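Local coordinates for oligopeptide-binding protein oppA (Lactococcus lactis, PDB 3DRF), which captures oligopeptides in a voluminous cavity that closes like a Venus fly-trap, as part of the OppABCDF ABC transporter complex that takes them up, at residues E120-E124 / I157-F162; V220-K225 / Y237-Y243; A339-V345 / N428-W433. All coordinates share one frame; numbering follows the deposited sequence.

Interaction 1 of 3, residues E120-E124 / I157-F162; sequences EFTYE and ISGITF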
loop_
_atom_site.group_PDB
_atom_site.type_symbol
_atom_site.label_atom_id
_atom_site.label_comp_id
_atom_site.label_asym_id
_atom_site.label_seq_id
_atom_site.Cartn_x
_atom_site.Cartn_y
_atom_site.Cartn_z
ATOM N N GLU A 120 -1.090 -17.998 -13.244
ATOM C CA GLU A 120 -2.125 -18.590 -12.385
ATOM C C GLU A 120 -1.580 -18.833 -10.966
ATOM O O GLU A 120 -2.279 -18.646 -9.999
ATOM C CB GLU A 120 -2.634 -19.918 -13.044
ATOM C CG GLU A 120 -3.717 -20.610 -12.187
ATOM C CD GLU A 120 -3.175 -21.524 -11.058
ATOM O OE1 GLU A 120 -2.012 -21.821 -11.015
ATOM O OE2 GLU A 120 -4.041 -21.910 -10.261
ATOM N N PHE A 121 -0.307 -19.224 -10.865
ATOM C CA PHE A 121 0.239 -19.544 -9.520
ATOM C C PHE A 121 0.254 -18.318 -8.568
ATOM O O PHE A 121 0.006 -18.485 -7.416
ATOM C CB PHE A 121 1.646 -20.209 -9.637
ATOM C CG PHE A 121 2.146 -20.764 -8.323
ATOM C CD1 PHE A 121 3.387 -20.405 -7.850
ATOM C CD2 PHE A 121 1.366 -21.624 -7.575
ATOM C CE1 PHE A 121 3.855 -20.907 -6.665
ATOM C CE2 PHE A 121 1.850 -22.155 -6.336
ATOM C CZ PHE A 121 3.081 -21.756 -5.907
ATOM N N THR A 122 0.469 -17.113 -9.118
ATOM C CA THR A 122 0.308 -15.856 -8.324
ATOM C C THR A 122 -1.075 -15.869 -7.573
ATOM O O THR A 122 -1.163 -15.562 -6.419
ATOM C CB THR A 122 0.321 -14.682 -9.279
ATOM O OG1 THR A 122 1.662 -14.627 -9.869
ATOM C CG2 THR A 122 0.018 -13.369 -8.517
ATOM N N TYR A 123 -2.136 -16.261 -8.283
ATOM C CA TYR A 123 -3.494 -16.264 -7.677
ATOM C C TYR A 123 -3.557 -17.255 -6.505
ATOM O O TYR A 123 -4.160 -16.960 -5.548
ATOM C CB TYR A 123 -4.553 -16.626 -8.703
ATOM C CG TYR A 123 -4.804 -15.491 -9.730
ATOM C CD1 TYR A 123 -3.987 -15.349 -10.862
ATOM C CD2 TYR A 123 -5.797 -14.527 -9.534
ATOM C CE1 TYR A 123 -4.196 -14.333 -11.809
ATOM C CE2 TYR A 123 -6.011 -13.479 -10.490
ATOM C CZ TYR A 123 -5.236 -13.428 -11.623
ATOM O OH TYR A 123 -5.464 -12.397 -12.515
ATOM N N GLU A 124 -2.908 -18.406 -6.639
ATOM C CA GLU A 124 -2.901 -19.380 -5.571
ATOM C C GLU A 124 -2.148 -18.844 -4.367
ATOM O O GLU A 124 -2.521 -19.077 -3.278
ATOM C CB GLU A 124 -2.243 -20.708 -6.022
ATOM C CG GLU A 124 -3.043 -21.420 -7.211
ATOM C CD GLU A 124 -2.547 -22.797 -7.532
ATOM O OE1 GLU A 124 -1.735 -23.253 -6.798
ATOM O OE2 GLU A 124 -2.954 -23.338 -8.548
ATOM N N ILE A 157 -9.014 -23.269 -9.816
ATOM C CA ILE A 157 -9.659 -21.990 -10.081
ATOM C C ILE A 157 -10.276 -22.114 -11.468
ATOM O O ILE A 157 -9.625 -22.004 -12.458
ATOM C CB ILE A 157 -8.685 -20.814 -10.026
ATOM C CG1 ILE A 157 -7.956 -20.708 -8.677
ATOM C CG2 ILE A 157 -9.457 -19.512 -10.290
ATOM C CD1 ILE A 157 -6.687 -19.767 -8.695
ATOM N N SER A 158 -11.558 -22.391 -11.468
ATOM C CA SER A 158 -12.278 -22.729 -12.728
ATOM C C SER A 158 -12.233 -21.621 -13.808
ATOM O O SER A 158 -12.170 -21.896 -14.921
ATOM C CB SER A 158 -13.724 -23.173 -12.433
ATOM O OG SER A 158 -14.489 -22.088 -11.983
ATOM N N GLY A 159 -12.216 -20.377 -13.350
ATOM C CA GLY A 159 -12.186 -19.196 -14.232
ATOM C C GLY A 159 -10.858 -18.861 -14.854
ATOM O O GLY A 159 -10.812 -17.943 -15.603
ATOM N N ILE A 160 -9.811 -19.573 -14.500
ATOM C CA ILE A 160 -8.498 -19.344 -15.144
ATOM C C ILE A 160 -8.143 -20.580 -15.979
ATOM O O ILE A 160 -7.951 -21.632 -15.428
ATOM C CB ILE A 160 -7.440 -19.068 -14.069
ATOM C CG1 ILE A 160 -7.835 -17.786 -13.275
ATOM C CG2 ILE A 160 -6.067 -18.919 -14.733
ATOM C CD1 ILE A 160 -6.824 -17.333 -12.179
ATOM N N THR A 161 -8.020 -20.378 -17.285
ATOM C CA THR A 161 -7.706 -21.468 -18.205
ATOM C C THR A 161 -6.568 -21.043 -19.154
ATOM O O THR A 161 -6.164 -19.899 -19.222
ATOM C CB THR A 161 -8.978 -21.924 -18.997
ATOM O OG1 THR A 161 -9.512 -20.814 -19.747
ATOM C CG2 THR A 161 -10.073 -22.514 -18.072
ATOM N N PHE A 162 -6.083 -22.046 -19.873
ATOM C CA PHE A 162 -4.839 -21.910 -20.642
ATOM C C PHE A 162 -5.053 -22.349 -22.093
ATOM O O PHE A 162 -4.920 -23.519 -22.401
ATOM C CB PHE A 162 -3.720 -22.741 -20.006
ATOM C CG PHE A 162 -3.616 -22.539 -18.495
ATOM C CD1 PHE A 162 -3.256 -21.318 -17.972
ATOM C CD2 PHE A 162 -3.903 -23.565 -17.619
ATOM C CE1 PHE A 162 -3.115 -21.149 -16.606
ATOM C CE2 PHE A 162 -3.798 -23.385 -16.253
ATOM C CZ PHE A 162 -3.383 -22.170 -15.769
HETATM O O HOH W 1 -6.168 -23.740 -10.360
#
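Glu120 OE2 accepts a hydrogen bond from a water at 2.8 Å, and that water in turn accepts from Ile157 N at 2.9 Å, so a water bridge ties the carboxylate to the backbone at the start of the turn facing it. The other carboxylate oxygen, OE1, is in a salt bridge with Lys117 NZ, which also bridges to Glu124 OE2; the positive charge probably steadies both acids. The bend of the Glu120 chain at CB-CG (chi2 -85°) turns the carboxylate toward Ile157, whose CD1 approaches OE2 to 3.7 Å, while CB and CG of Glu120 meet apolar neighbours. Glu120 CB meets the rim of the Phe162 ring near its plane, 3.6 Å from CZ, and CG lies against Ile160 CG2 at 3.9 Å. Here helix 116-127 packs on a type I turn, Ile157 to Ile160, that leads directly into strand 160-161, an outermost strand of a four-stranded antiparallel sheet. Tyr123, one turn along the helix, offers a ring face: Ile160 CD1 sits 3.7 Å from the ring centroid and 15° off the normal, a CH-pi contact displaced toward the rim. Ile157 CD1 reaches Tyr123 CB at 3.8 Å. Beyond the contact, Leu146 of helix 146-150 touches both Tyr123 and Ile157, and Tyr123 OH is hydrogen-bonded to Tyr119 OH and Leu191 N.

Interaction 2 of 3, residues V220-K225 / Y237-Y243; sequences VTGPFK and YVPNPYY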
loop_
_atom_site.group_PDB
_atom_site.type_symbol
_atom_site.label_atom_id
_atom_site.label_comp_id
_atom_site.label_asym_id
_atom_site.label_seq_id
_atom_site.Cartn_x
_atom_site.Cartn_y
_atom_site.Cartn_z
ATOM N N VAL A 220 13.816 -14.140 -10.672
ATOM C CA VAL A 220 13.140 -12.900 -11.087
ATOM C C VAL A 220 13.142 -12.796 -12.599
ATOM O O VAL A 220 13.722 -13.569 -13.311
ATOM C CB VAL A 220 13.773 -11.643 -10.460
ATOM C CG1 VAL A 220 13.835 -11.786 -8.923
ATOM C CG2 VAL A 220 15.214 -11.410 -11.041
ATOM N N THR A 221 12.417 -11.800 -13.054
ATOM C CA THR A 221 12.196 -11.593 -14.502
ATOM C C THR A 221 12.713 -10.211 -15.031
ATOM O O THR A 221 12.662 -9.968 -16.173
ATOM C CB THR A 221 10.670 -11.676 -14.863
ATOM O OG1 THR A 221 9.949 -10.574 -14.280
ATOM C CG2 THR A 221 10.057 -13.027 -14.429
ATOM N N GLY A 222 13.191 -9.360 -14.150
ATOM C CA GLY A 222 13.519 -7.990 -14.503
ATOM C C GLY A 222 14.917 -7.809 -15.131
ATOM O O GLY A 222 15.625 -8.735 -15.366
ATOM N N PRO A 223 15.292 -6.549 -15.365
ATOM C CA PRO A 223 16.580 -6.277 -16.071
ATOM C C PRO A 223 17.799 -6.654 -15.224
ATOM O O PRO A 223 18.838 -6.934 -15.802
ATOM C CB PRO A 223 16.524 -4.756 -16.391
ATOM C CG PRO A 223 15.409 -4.204 -15.488
ATOM C CD PRO A 223 14.432 -5.354 -15.229
ATOM N N PHE A 224 17.670 -6.697 -13.919
ATOM C CA PHE A 224 18.719 -7.143 -13.004
ATOM C C PHE A 224 18.199 -8.335 -12.189
ATOM O O PHE A 224 17.032 -8.525 -12.026
ATOM C CB PHE A 224 19.139 -6.021 -12.012
ATOM C CG PHE A 224 19.820 -4.823 -12.683
ATOM C CD1 PHE A 224 21.196 -4.726 -12.707
ATOM C CD2 PHE A 224 19.080 -3.849 -13.315
ATOM C CE1 PHE A 224 21.826 -3.681 -13.357
ATOM C CE2 PHE A 224 19.686 -2.767 -13.978
ATOM C CZ PHE A 224 21.076 -2.682 -13.984
ATOM N N LYS A 225 19.104 -9.139 -11.736
ATOM C CA LYS A 225 18.827 -10.206 -10.773
ATOM C C LYS A 225 19.597 -9.961 -9.495
ATOM O O LYS A 225 20.670 -9.402 -9.517
ATOM C CB LYS A 225 19.184 -11.564 -11.376
ATOM C CG LYS A 225 20.652 -11.733 -11.715
ATOM C CD LYS A 225 20.955 -13.129 -12.319
ATOM C CE LYS A 225 22.480 -13.274 -12.507
ATOM N NZ LYS A 225 22.827 -14.651 -12.955
ATOM N N TYR A 237 22.563 -6.228 -7.032
ATOM C CA TYR A 237 22.009 -6.544 -8.324
ATOM C C TYR A 237 23.073 -6.557 -9.456
ATOM O O TYR A 237 23.946 -5.668 -9.528
ATOM C CB TYR A 237 21.014 -5.471 -8.674
ATOM C CG TYR A 237 19.649 -5.512 -8.001
ATOM C CD1 TYR A 237 18.719 -6.480 -8.366
ATOM C CD2 TYR A 237 19.246 -4.528 -7.115
ATOM C CE1 TYR A 237 17.402 -6.464 -7.813
ATOM C CE2 TYR A 237 17.965 -4.528 -6.572
ATOM C CZ TYR A 237 17.069 -5.496 -6.931
ATOM O OH TYR A 237 15.787 -5.507 -6.484
ATOM N N VAL A 238 22.975 -7.551 -10.338
ATOM C CA VAL A 238 23.797 -7.619 -11.559
ATOM C C VAL A 238 22.856 -7.829 -12.725
ATOM O O VAL A 238 21.707 -8.209 -12.500
ATOM C CB VAL A 238 24.853 -8.807 -11.490
ATOM C CG1 VAL A 238 25.739 -8.585 -10.254
ATOM C CG2 VAL A 238 24.139 -10.162 -11.426
ATOM N N PRO A 239 23.278 -7.616 -13.964
ATOM C CA PRO A 239 22.318 -7.769 -15.060
ATOM C C PRO A 239 21.808 -9.214 -15.162
ATOM O O PRO A 239 22.523 -10.151 -14.904
ATOM C CB PRO A 239 23.171 -7.434 -16.285
ATOM C CG PRO A 239 24.181 -6.403 -15.752
ATOM C CD PRO A 239 24.564 -7.018 -14.423
ATOM N N ASN A 240 20.539 -9.321 -15.520
ATOM C CA ASN A 240 19.909 -10.602 -15.836
ATOM C C ASN A 240 20.064 -10.875 -17.337
ATOM O O ASN A 240 19.458 -10.256 -18.113
ATOM C CB ASN A 240 18.406 -10.527 -15.448
ATOM C CG ASN A 240 17.609 -11.703 -15.963
ATOM O OD1 ASN A 240 18.125 -12.708 -16.358
ATOM N ND2 ASN A 240 16.320 -11.564 -15.920
ATOM N N PRO A 241 20.944 -11.815 -17.682
ATOM C CA PRO A 241 21.249 -12.049 -19.099
ATOM C C PRO A 241 20.097 -12.591 -19.932
ATOM O O PRO A 241 20.093 -12.549 -21.124
ATOM C CB PRO A 241 22.415 -13.088 -19.058
ATOM C CG PRO A 241 22.231 -13.766 -17.842
ATOM C CD PRO A 241 21.702 -12.743 -16.824
ATOM N N TYR A 242 19.092 -13.092 -19.237
ATOM C CA TYR A 242 17.876 -13.633 -19.902
ATOM C C TYR A 242 16.765 -12.607 -20.132
ATOM O O TYR A 242 15.784 -12.928 -20.722
ATOM C CB TYR A 242 17.341 -14.839 -19.102
ATOM C CG TYR A 242 18.354 -15.986 -18.983
ATOM C CD1 TYR A 242 18.666 -16.793 -20.083
ATOM C CD2 TYR A 242 18.969 -16.267 -17.766
ATOM C CE1 TYR A 242 19.594 -17.789 -19.985
ATOM C CE2 TYR A 242 19.868 -17.310 -17.663
ATOM C CZ TYR A 242 20.140 -18.053 -18.786
ATOM O OH TYR A 242 21.023 -19.095 -18.718
ATOM N N TYR A 243 16.967 -11.398 -19.685
ATOM C CA TYR A 243 15.921 -10.346 -19.831
ATOM C C TYR A 243 15.660 -10.093 -21.299
ATOM O O TYR A 243 16.548 -9.979 -22.068
ATOM C CB TYR A 243 16.432 -9.040 -19.181
ATOM C CG TYR A 243 15.429 -7.889 -19.214
ATOM C CD1 TYR A 243 14.150 -8.010 -18.618
ATOM C CD2 TYR A 243 15.757 -6.689 -19.840
ATOM C CE1 TYR A 243 13.245 -6.975 -18.683
ATOM C CE2 TYR A 243 14.831 -5.644 -19.907
ATOM C CZ TYR A 243 13.596 -5.804 -19.332
ATOM O OH TYR A 243 12.689 -4.751 -19.401
HETATM O O HOH W 2 13.849 -12.090 -17.536
HETATM O O HOH W 3 19.590 -7.528 -18.480
#
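Backbone hydrogen bonds join Lys225 and Val238 in both directions, Lys225 N to Val238 O at 2.9 Å and Val238 N to Lys225 O at 3.1 Å, which identifies an antiparallel hydrogen-bonded pair of a beta hairpin. Phe224 and Pro239 form the adjoining non-hydrogen-bonded pair, and past it Asn240 N gives an almost straight bond (176°) to Pro223 O. Across the two segments, the side-chain hydrogen bond comes from Asn240. With CG anti to the backbone N (chi1 169°), its amide reaches back so that ND2 donates to Gly222 O at 3.0 Å, in the carbonyl plane; OD1 accepts from Tyr242 N, making an Asx turn at the start of the type I turn Asn240 to Tyr243. One water donates to both Pro223 O and Asn240 O. Among apolar contacts, Pro223 lies over a face of the Tyr243 ring, CB standing 4.1 Å from the centroid as a CH-pi contact. The Lys225 chain, extended beyond CG, passes Val238 with CE 3.7 Å from CG2, and Phe224 CB meets Tyr237 CD1 at 3.7 Å. Strand 252-258 continues the sheet beside 234-239, with Ile253 touching both Phe224 and Tyr237, while Trp565 of helix 564-567 packs against Pro223 and Phe224.

Interaction 3 of 3, residues A339-V345 / N428-W433; sequences ARNVAEV and NYIQQW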
loop_
_atom_site.group_PDB
_atom_site.type_symbol
_atom_site.label_atom_id
_atom_site.label_comp_id
_atom_site.label_asym_id
_atom_site.label_seq_id
_atom_site.Cartn_x
_atom_site.Cartn_y
_atom_site.Cartn_z
ATOM N N ALA A 339 -10.428 17.228 16.747
ATOM C CA ALA A 339 -9.485 17.775 17.787
ATOM C C ALA A 339 -8.027 17.827 17.280
ATOM O O ALA A 339 -7.236 18.536 17.785
ATOM C CB ALA A 339 -9.549 16.907 19.022
ATOM N N ARG A 340 -7.666 17.009 16.287
ATOM C CA ARG A 340 -6.273 17.066 15.791
ATOM C C ARG A 340 -6.001 18.402 15.070
ATOM O O ARG A 340 -6.863 19.017 14.533
ATOM C CB ARG A 340 -5.933 15.897 14.800
ATOM C CG ARG A 340 -5.887 14.498 15.485
ATOM C CD ARG A 340 -5.151 13.476 14.585
ATOM N NE ARG A 340 -5.823 13.338 13.287
ATOM C CZ ARG A 340 -5.313 12.619 12.299
ATOM N NH1 ARG A 340 -5.949 12.557 11.176
ATOM N NH2 ARG A 340 -4.168 11.985 12.476
ATOM N N ASN A 341 -4.719 18.785 15.133
ATOM C CA ASN A 341 -4.208 19.948 14.452
ATOM C C ASN A 341 -3.230 19.581 13.324
ATOM O O ASN A 341 -2.096 19.950 13.340
ATOM C CB ASN A 341 -3.518 20.895 15.475
ATOM C CG ASN A 341 -2.420 20.224 16.263
ATOM O OD1 ASN A 341 -2.354 19.072 16.402
ATOM N ND2 ASN A 341 -1.528 21.044 16.792
ATOM N N VAL A 342 -3.755 18.878 12.325
ATOM C CA VAL A 342 -2.903 18.328 11.277
ATOM C C VAL A 342 -2.244 19.462 10.455
ATOM O O VAL A 342 -1.122 19.361 10.106
ATOM C CB VAL A 342 -3.723 17.376 10.356
ATOM C CG1 VAL A 342 -2.895 16.908 9.229
ATOM C CG2 VAL A 342 -4.247 16.205 11.180
ATOM N N ALA A 343 -2.978 20.530 10.166
ATOM C CA ALA A 343 -2.421 21.665 9.419
ATOM C C ALA A 343 -1.251 22.313 10.200
ATOM O O ALA A 343 -0.227 22.571 9.627
ATOM C CB ALA A 343 -3.549 22.693 9.110
ATOM N N GLU A 344 -1.420 22.536 11.498
ATOM C CA GLU A 344 -0.322 23.077 12.297
ATOM C C GLU A 344 0.922 22.167 12.253
ATOM O O GLU A 344 2.003 22.626 12.113
ATOM C CB GLU A 344 -0.758 23.279 13.754
ATOM C CG GLU A 344 -1.691 24.434 14.009
ATOM C CD GLU A 344 -1.868 24.729 15.473
ATOM O OE1 GLU A 344 -1.497 23.980 16.350
ATOM O OE2 GLU A 344 -2.399 25.821 15.662
ATOM N N VAL A 345 0.737 20.853 12.362
ATOM C CA VAL A 345 1.841 19.883 12.292
ATOM C C VAL A 345 2.503 19.955 10.923
ATOM O O VAL A 345 3.679 20.046 10.832
ATOM C CB VAL A 345 1.286 18.450 12.591
ATOM C CG1 VAL A 345 2.290 17.399 12.190
ATOM C CG2 VAL A 345 0.885 18.359 14.089
ATOM N N ASN A 428 1.906 15.810 20.812
ATOM C CA ASN A 428 1.074 16.938 20.373
ATOM C C ASN A 428 -0.426 16.543 20.159
ATOM O O ASN A 428 -1.288 17.222 20.642
ATOM C CB ASN A 428 1.645 17.591 19.111
ATOM C CG ASN A 428 0.626 18.388 18.331
ATOM O OD1 ASN A 428 0.392 19.538 18.594
ATOM N ND2 ASN A 428 0.028 17.760 17.365
ATOM N N TYR A 429 -0.678 15.393 19.514
ATOM C CA TYR A 429 -2.063 14.902 19.373
ATOM C C TYR A 429 -2.669 14.491 20.728
ATOM O O TYR A 429 -3.796 14.782 20.967
ATOM C CB TYR A 429 -2.162 13.788 18.313
ATOM C CG TYR A 429 -1.878 14.282 16.878
ATOM C CD1 TYR A 429 -2.386 15.500 16.383
ATOM C CD2 TYR A 429 -1.057 13.518 16.035
ATOM C CE1 TYR A 429 -2.112 15.918 15.057
ATOM C CE2 TYR A 429 -0.793 13.925 14.735
ATOM C CZ TYR A 429 -1.322 15.109 14.259
ATOM O OH TYR A 429 -1.082 15.566 12.997
ATOM N N ILE A 430 -1.885 13.818 21.563
ATOM C CA ILE A 430 -2.332 13.492 22.915
ATOM C C ILE A 430 -2.771 14.777 23.683
ATOM O O ILE A 430 -3.769 14.766 24.349
ATOM C CB ILE A 430 -1.214 12.697 23.663
ATOM C CG1 ILE A 430 -1.132 11.279 23.074
ATOM C CG2 ILE A 430 -1.543 12.586 25.182
ATOM C CD1 ILE A 430 0.062 10.404 23.617
ATOM N N GLN A 431 -1.984 15.826 23.554
ATOM C CA GLN A 431 -2.298 17.130 24.118
ATOM C C GLN A 431 -3.592 17.697 23.534
ATOM O O GLN A 431 -4.384 18.185 24.257
ATOM C CB GLN A 431 -1.122 18.088 23.860
ATOM C CG GLN A 431 -1.386 19.527 24.242
ATOM C CD GLN A 431 -0.380 20.515 23.654
ATOM O OE1 GLN A 431 0.517 20.180 22.898
ATOM N NE2 GLN A 431 -0.535 21.766 24.063
ATOM N N GLN A 432 -3.828 17.587 22.232
ATOM C CA GLN A 432 -5.094 18.074 21.681
ATOM C C GLN A 432 -6.291 17.255 22.227
ATOM O O GLN A 432 -7.312 17.802 22.545
ATOM C CB GLN A 432 -5.104 18.047 20.123
ATOM C CG GLN A 432 -3.923 18.750 19.435
ATOM C CD GLN A 432 -3.652 20.162 19.978
ATOM O OE1 GLN A 432 -4.512 20.982 20.020
ATOM N NE2 GLN A 432 -2.441 20.381 20.373
ATOM N N TRP A 433 -6.120 15.953 22.343
ATOM C CA TRP A 433 -7.175 15.106 22.853
ATOM C C TRP A 433 -7.499 15.401 24.344
ATOM O O TRP A 433 -8.615 15.368 24.725
ATOM C CB TRP A 433 -6.774 13.635 22.565
ATOM C CG TRP A 433 -6.908 13.327 21.056
ATOM C CD1 TRP A 433 -7.790 13.858 20.224
ATOM C CD2 TRP A 433 -6.063 12.489 20.268
ATOM N NE1 TRP A 433 -7.614 13.392 18.950
ATOM C CE2 TRP A 433 -6.552 12.540 18.951
ATOM C CE3 TRP A 433 -4.978 11.675 20.554
ATOM C CZ2 TRP A 433 -5.983 11.805 17.902
ATOM C CZ3 TRP A 433 -4.377 10.934 19.491
ATOM C CH2 TRP A 433 -4.876 11.027 18.179
#
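Asn341 and Asn428 approach from opposite directions with their amide planes 25° apart, nearly coplanar, and exchange two hydrogen bonds: Asn428 ND2 to Asn341 OD1 at 2.9 Å, and Asn341 ND2 to Asn428 OD1 at 3.0 Å. Each donor lies on a lone pair of the accepting oxygen, the geometry of a cyclic amide pair. It joins helix 422-435 to the N-terminus of helix 342-349 and the short link before it, with Asn341 at the N-cap position. That side chain makes no capping bond; its CG stands between the backbone N and the carbonyl carbon (chi1 56°), and the amide is turned to the neighbouring helix. Asn341 ND2 also donates to Glu344 OE1 at 3.0 Å, so both its N-H groups are engaged and the rotation of the amide is fixed. The Gln432 amide stacks on that of Asn341, CD lying 3.9 Å from Asn341 CG, while Gln432 OE1 is hydrogen-bonded to Lys435 NZ.

Tyr429 is met from several directions. Arg340 CD stands over the centre of one ring face, 3.9 Å from the centroid, a CH-pi contact; the backbone N of Asn341 lies in plane at the ring edge, and Val345 CG2 approaches the hydroxyl end, 3.6 Å from OH. Arg340 runs alongside Trp433, pointing the same way, its guanidinium and the indole only 11° from parallel. The contact itself is made by the aliphatic part, CG to Trp433 CZ2 at 3.6 Å, and the guanidinium continues beyond it, NH1 bonding to Thr539 OG1. On the pyrrole part of the indole, next to NE1, which is bonded to Ile336 O, Ala339 CB rests 3.7 Å from Trp433 CD1.

Overall arrangement
The three contacts follow one another along the chain, each closing before the next opens, and none touches another. Interactions 1 and 2 are neighbours, their centres about 26 Å apart and their nearest atoms about 10 Å apart. Interaction 3 lies on the opposite side of the chain's centre from both, about 48 Å from interaction 1 and about 47 Å from interaction 2 between centres. Interaction 1 borders the four-stranded antiparallel sheet and interaction 2 the five-stranded mixed sheet, whereas Arg340 and Trp433 of interaction 3 touch strands of the eight-stranded sheet, 292-307 and, for Arg340, 536-549. Together with the separation, this is consistent with interaction 3 belonging to a different lobe of the Venus fly-trap.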